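Local coordinates for protein precorrin-3 methylase (Rhodobacter capsulatus, PDB 3NUT) that probably methylates a precorrin intermediate of cobalamin biosynthesis, using S-adenosyl-L-methionine as the methyl donor, at residues A31-V45 against M74-S86. Residues are numbered along the deposited sequence; the frame is centred on the assembly and turned at random.
Sequences ALAEATDIVGYIPYV and MAAEGRRVVVVSS. With SAH (S-adenosyl-L-homocysteine), chain E.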
# COMPACT_ATOMS: atom_id res chain seq x y z
N ALA A 31 -16.42 -12.74 -2.10
CA ALA A 31 -16.87 -12.72 -0.70
C ALA A 31 -18.23 -12.01 -0.55
O ALA A 31 -19.12 -12.47 0.18
CB ALA A 31 -15.81 -12.06 0.20
N LEU A 32 -18.37 -10.87 -1.22
CA LEU A 32 -19.61 -10.10 -1.16
C LEU A 32 -20.76 -10.93 -1.72
O LEU A 32 -21.88 -10.83 -1.22
CB LEU A 32 -19.49 -8.75 -1.93
CG LEU A 32 -18.64 -7.60 -1.33
CD1 LEU A 32 -18.36 -6.53 -2.37
CD2 LEU A 32 -19.31 -6.97 -0.09
N ALA A 33 -20.50 -11.74 -2.75
CA ALA A 33 -21.54 -12.62 -3.32
C ALA A 33 -21.88 -13.78 -2.37
O ALA A 33 -22.95 -14.39 -2.50
CB ALA A 33 -21.14 -13.16 -4.74
N GLU A 34 -20.97 -14.08 -1.44
CA GLU A 34 -21.19 -15.15 -0.44
C GLU A 34 -21.79 -14.72 0.90
O GLU A 34 -22.27 -15.57 1.63
CB GLU A 34 -19.89 -15.85 -0.11
CG GLU A 34 -19.42 -16.83 -1.10
CD GLU A 34 -18.90 -18.05 -0.41
OE1 GLU A 34 -17.66 -18.17 -0.28
OE2 GLU A 34 -19.76 -18.87 0.04
N ALA A 35 -21.71 -13.43 1.22
CA ALA A 35 -22.22 -12.87 2.48
C ALA A 35 -23.68 -13.16 2.75
O ALA A 35 -24.51 -12.94 1.86
CB ALA A 35 -22.04 -11.38 2.44
N THR A 36 -24.02 -13.60 3.98
CA THR A 36 -25.41 -13.51 4.47
C THR A 36 -25.61 -12.14 5.09
O THR A 36 -26.72 -11.61 5.14
CB THR A 36 -25.74 -14.55 5.57
OG1 THR A 36 -24.85 -14.38 6.69
CG2 THR A 36 -25.62 -16.00 5.04
N ASP A 37 -24.52 -11.57 5.59
CA ASP A 37 -24.59 -10.31 6.27
C ASP A 37 -23.48 -9.33 5.83
O ASP A 37 -22.31 -9.68 5.82
CB ASP A 37 -24.54 -10.56 7.77
CG ASP A 37 -25.71 -11.42 8.27
OD1 ASP A 37 -25.67 -12.66 8.16
OD2 ASP A 37 -26.68 -10.86 8.80
N ILE A 38 -23.87 -8.11 5.46
CA ILE A 38 -22.89 -7.05 5.24
C ILE A 38 -22.96 -5.96 6.33
O ILE A 38 -24.03 -5.46 6.63
CB ILE A 38 -22.92 -6.52 3.79
CG1 ILE A 38 -22.77 -7.70 2.82
CG2 ILE A 38 -21.81 -5.46 3.58
CD1 ILE A 38 -23.16 -7.44 1.35
N VAL A 39 -21.82 -5.65 6.94
CA VAL A 39 -21.73 -4.63 7.98
C VAL A 39 -20.84 -3.51 7.42
O VAL A 39 -19.73 -3.77 7.00
CB VAL A 39 -21.08 -5.22 9.27
CG1 VAL A 39 -20.86 -4.13 10.33
CG2 VAL A 39 -21.91 -6.36 9.81
N GLY A 40 -21.35 -2.27 7.39
CA GLY A 40 -20.58 -1.12 6.90
C GLY A 40 -21.38 0.07 6.42
O GLY A 40 -22.57 0.20 6.71
N TYR A 41 -20.73 0.93 5.67
CA TYR A 41 -21.29 2.19 5.28
C TYR A 41 -22.08 1.98 4.01
O TYR A 41 -21.52 1.86 2.93
CB TYR A 41 -20.17 3.22 5.12
CG TYR A 41 -20.63 4.59 4.65
CD1 TYR A 41 -21.40 5.42 5.49
CD2 TYR A 41 -20.30 5.05 3.38
CE1 TYR A 41 -21.83 6.68 5.05
CE2 TYR A 41 -20.71 6.30 2.94
CZ TYR A 41 -21.48 7.11 3.77
OH TYR A 41 -21.89 8.36 3.30
N ILE A 42 -23.39 1.95 4.16
CA ILE A 42 -24.31 1.54 3.11
C ILE A 42 -24.12 2.18 1.71
O ILE A 42 -24.22 1.49 0.68
CB ILE A 42 -25.79 1.64 3.62
CG1 ILE A 42 -25.98 0.78 4.89
CG2 ILE A 42 -26.76 1.22 2.55
CD1 ILE A 42 -25.85 -0.76 4.67
N PRO A 43 -23.85 3.49 1.64
CA PRO A 43 -23.58 4.02 0.28
C PRO A 43 -22.46 3.25 -0.47
O PRO A 43 -22.52 3.13 -1.67
CB PRO A 43 -23.20 5.47 0.53
CG PRO A 43 -23.93 5.83 1.77
CD PRO A 43 -23.93 4.58 2.64
N TYR A 44 -21.51 2.66 0.25
CA TYR A 44 -20.52 1.76 -0.37
C TYR A 44 -21.11 0.53 -1.06
O TYR A 44 -20.52 0.02 -2.00
CB TYR A 44 -19.48 1.28 0.63
CG TYR A 44 -18.57 2.35 1.17
CD1 TYR A 44 -18.36 3.54 0.48
CD2 TYR A 44 -17.91 2.16 2.40
CE1 TYR A 44 -17.52 4.51 0.98
CE2 TYR A 44 -17.06 3.14 2.92
CZ TYR A 44 -16.88 4.30 2.19
OH TYR A 44 -16.06 5.26 2.70
N VAL A 45 -22.24 0.04 -0.57
CA VAL A 45 -22.77 -1.21 -1.07
C VAL A 45 -24.25 -1.12 -1.46
O VAL A 45 -24.94 -2.14 -1.59
CB VAL A 45 -22.53 -2.35 -0.05
CG1 VAL A 45 -21.02 -2.57 0.15
CG2 VAL A 45 -23.21 -2.06 1.30
N MET A 74 -22.57 -12.85 15.22
CA MET A 74 -23.39 -13.36 14.13
C MET A 74 -22.70 -14.59 13.52
O MET A 74 -23.36 -15.56 13.18
CB MET A 74 -23.64 -12.31 13.06
CG MET A 74 -24.45 -11.07 13.48
SD MET A 74 -24.51 -9.81 12.10
CE MET A 74 -26.03 -10.32 11.50
N ALA A 75 -21.38 -14.53 13.40
CA ALA A 75 -20.62 -15.62 12.83
C ALA A 75 -20.82 -16.87 13.67
O ALA A 75 -20.78 -17.98 13.15
CB ALA A 75 -19.15 -15.26 12.71
N ALA A 76 -21.08 -16.68 14.96
CA ALA A 76 -21.31 -17.80 15.87
C ALA A 76 -22.71 -18.38 15.68
O ALA A 76 -22.94 -19.53 16.04
CB ALA A 76 -21.09 -17.39 17.31
N GLU A 77 -23.63 -17.60 15.13
CA GLU A 77 -24.92 -18.16 14.78
C GLU A 77 -24.86 -18.85 13.43
O GLU A 77 -25.91 -19.25 12.91
CB GLU A 77 -25.99 -17.09 14.68
CG GLU A 77 -26.20 -16.26 15.89
CD GLU A 77 -27.08 -15.07 15.60
OE1 GLU A 77 -27.50 -14.89 14.42
OE2 GLU A 77 -27.34 -14.30 16.55
N GLY A 78 -23.67 -18.93 12.84
CA GLY A 78 -23.52 -19.51 11.52
C GLY A 78 -23.59 -18.54 10.33
O GLY A 78 -23.47 -18.95 9.19
N ARG A 79 -23.73 -17.24 10.60
CA ARG A 79 -23.78 -16.21 9.54
C ARG A 79 -22.42 -15.97 8.86
O ARG A 79 -21.36 -16.13 9.46
CB ARG A 79 -24.41 -14.91 10.08
CG ARG A 79 -25.93 -15.03 10.34
CD ARG A 79 -26.48 -13.98 11.33
NE ARG A 79 -27.42 -13.04 10.71
CZ ARG A 79 -28.13 -12.09 11.36
NH1 ARG A 79 -28.03 -11.93 12.69
NH2 ARG A 79 -28.94 -11.29 10.67
N ARG A 80 -22.46 -15.62 7.58
CA ARG A 80 -21.27 -15.34 6.82
C ARG A 80 -21.21 -13.81 6.68
O ARG A 80 -21.88 -13.23 5.82
CB ARG A 80 -21.31 -16.05 5.45
CG ARG A 80 -21.01 -17.53 5.49
CD ARG A 80 -21.31 -18.24 4.17
NE ARG A 80 -22.62 -18.86 4.31
CZ ARG A 80 -23.57 -18.88 3.38
NH1 ARG A 80 -23.38 -18.31 2.19
NH2 ARG A 80 -24.72 -19.46 3.68
N VAL A 81 -20.38 -13.19 7.51
CA VAL A 81 -20.39 -11.75 7.74
C VAL A 81 -19.21 -11.12 7.02
O VAL A 81 -18.07 -11.48 7.27
CB VAL A 81 -20.31 -11.41 9.25
CG1 VAL A 81 -20.58 -9.95 9.50
CG2 VAL A 81 -21.32 -12.28 10.07
N VAL A 82 -19.50 -10.20 6.09
CA VAL A 82 -18.46 -9.39 5.48
C VAL A 82 -18.52 -8.01 6.10
O VAL A 82 -19.53 -7.33 6.04
CB VAL A 82 -18.65 -9.24 3.93
CG1 VAL A 82 -17.57 -8.30 3.35
CG2 VAL A 82 -18.62 -10.63 3.22
N VAL A 83 -17.41 -7.58 6.69
CA VAL A 83 -17.34 -6.24 7.24
C VAL A 83 -16.56 -5.46 6.19
O VAL A 83 -15.46 -5.87 5.77
CB VAL A 83 -16.60 -6.22 8.61
CG1 VAL A 83 -16.38 -4.78 9.07
CG2 VAL A 83 -17.36 -7.05 9.66
N VAL A 84 -17.10 -4.34 5.75
CA VAL A 84 -16.45 -3.63 4.65
C VAL A 84 -15.69 -2.36 5.08
O VAL A 84 -16.14 -1.62 5.95
CB VAL A 84 -17.44 -3.36 3.48
CG1 VAL A 84 -17.76 -4.68 2.75
CG2 VAL A 84 -18.76 -2.70 4.00
N SER A 85 -14.54 -2.13 4.45
CA SER A 85 -13.79 -0.88 4.57
C SER A 85 -13.44 -0.34 3.21
O SER A 85 -13.16 -1.10 2.29
CB SER A 85 -12.47 -1.12 5.29
OG SER A 85 -12.71 -1.15 6.68
N SER A 86 -13.36 0.97 3.09
CA SER A 86 -12.82 1.54 1.86
C SER A 86 -11.33 1.17 1.81
O SER A 86 -10.75 0.83 2.85
CB SER A 86 -13.04 3.06 1.79
OG SER A 86 -12.27 3.69 2.79
N SAH E . -8.61 1.83 4.62
CA SAH E . -8.52 3.13 3.90
CB SAH E . -8.09 4.26 4.85
CG SAH E . -9.23 4.68 5.78
SD SAH E . -9.01 6.30 6.47
C SAH E . -7.51 2.92 2.84
O SAH E . -6.86 1.88 2.95
OXT SAH E . -7.28 3.70 1.89
C5' SAH E . -9.90 7.32 5.32
C4' SAH E . -8.98 8.37 4.67
O4' SAH E . -8.31 7.77 3.54
C3' SAH E . -9.65 9.63 4.11
O3' SAH E . -9.72 10.72 5.04
C2' SAH E . -8.73 10.03 2.97
O2' SAH E . -7.56 10.73 3.44
C1' SAH E . -8.26 8.69 2.44
N9 SAH E . -9.09 8.23 1.30
C8 SAH E . -9.93 7.17 1.28
N7 SAH E . -10.50 7.05 0.05
C5 SAH E . -10.03 8.05 -0.75
C6 SAH E . -10.20 8.51 -2.16
N6 SAH E . -11.03 7.88 -3.03
N1 SAH E . -9.51 9.60 -2.57
C2 SAH E . -8.68 10.26 -1.74
N3 SAH E . -8.48 9.89 -0.45
C4 SAH E . -9.11 8.82 0.10
O HOH W 1 -17.94 0.78 5.43
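Asp37 to Val39 pair with Val81 to Val83 as neighbouring parallel strands of the five-stranded sheet in the tetrapyrrole methylase fold; strand 55-58 flanks 37-40 and strand 10-15 flanks 80-85. The ladder bonds are nearly straight: Val82 N meets Asp37 O at 2.9 Å, while Val39 takes Val82 O through its N-H and receives Val84 N on its carbonyl. At the start of the ladder Arg80 O accepts two donors, Thr36 N in its carbonyl plane and Asp37 N from above that plane. Thr36 OG1 sits between its backbone N and carbonyl carbon (chi1 59°), which brings it within 2.8 Å of Arg80 N, so this amide is satisfied by a side chain. Over one face of the Arg80 guanidinium lies Thr36 CG2, and NH1 bonds weakly to Glu34 O. Asp37, bonded also to His57, forms a salt bridge with Arg79, their planes about 80° apart; Arg79 NE bonds weakly to Asp37 OD1 at 3.1 Å, while the place of Asp37 OD2 is less certain. A leucine in place of Arg79 would probably leave the buried Asp37 charge with less compensation. On the face of the sheet away from Asp37, Val82 CG2 packs on Ala35 CB at 3.6 Å. Where the strands part, a water accepts from Tyr41 N and donates to Val84 O. Beyond it, Ser86 O accepts the amino N of S-adenosyl-L-homocysteine at 3.0 Å.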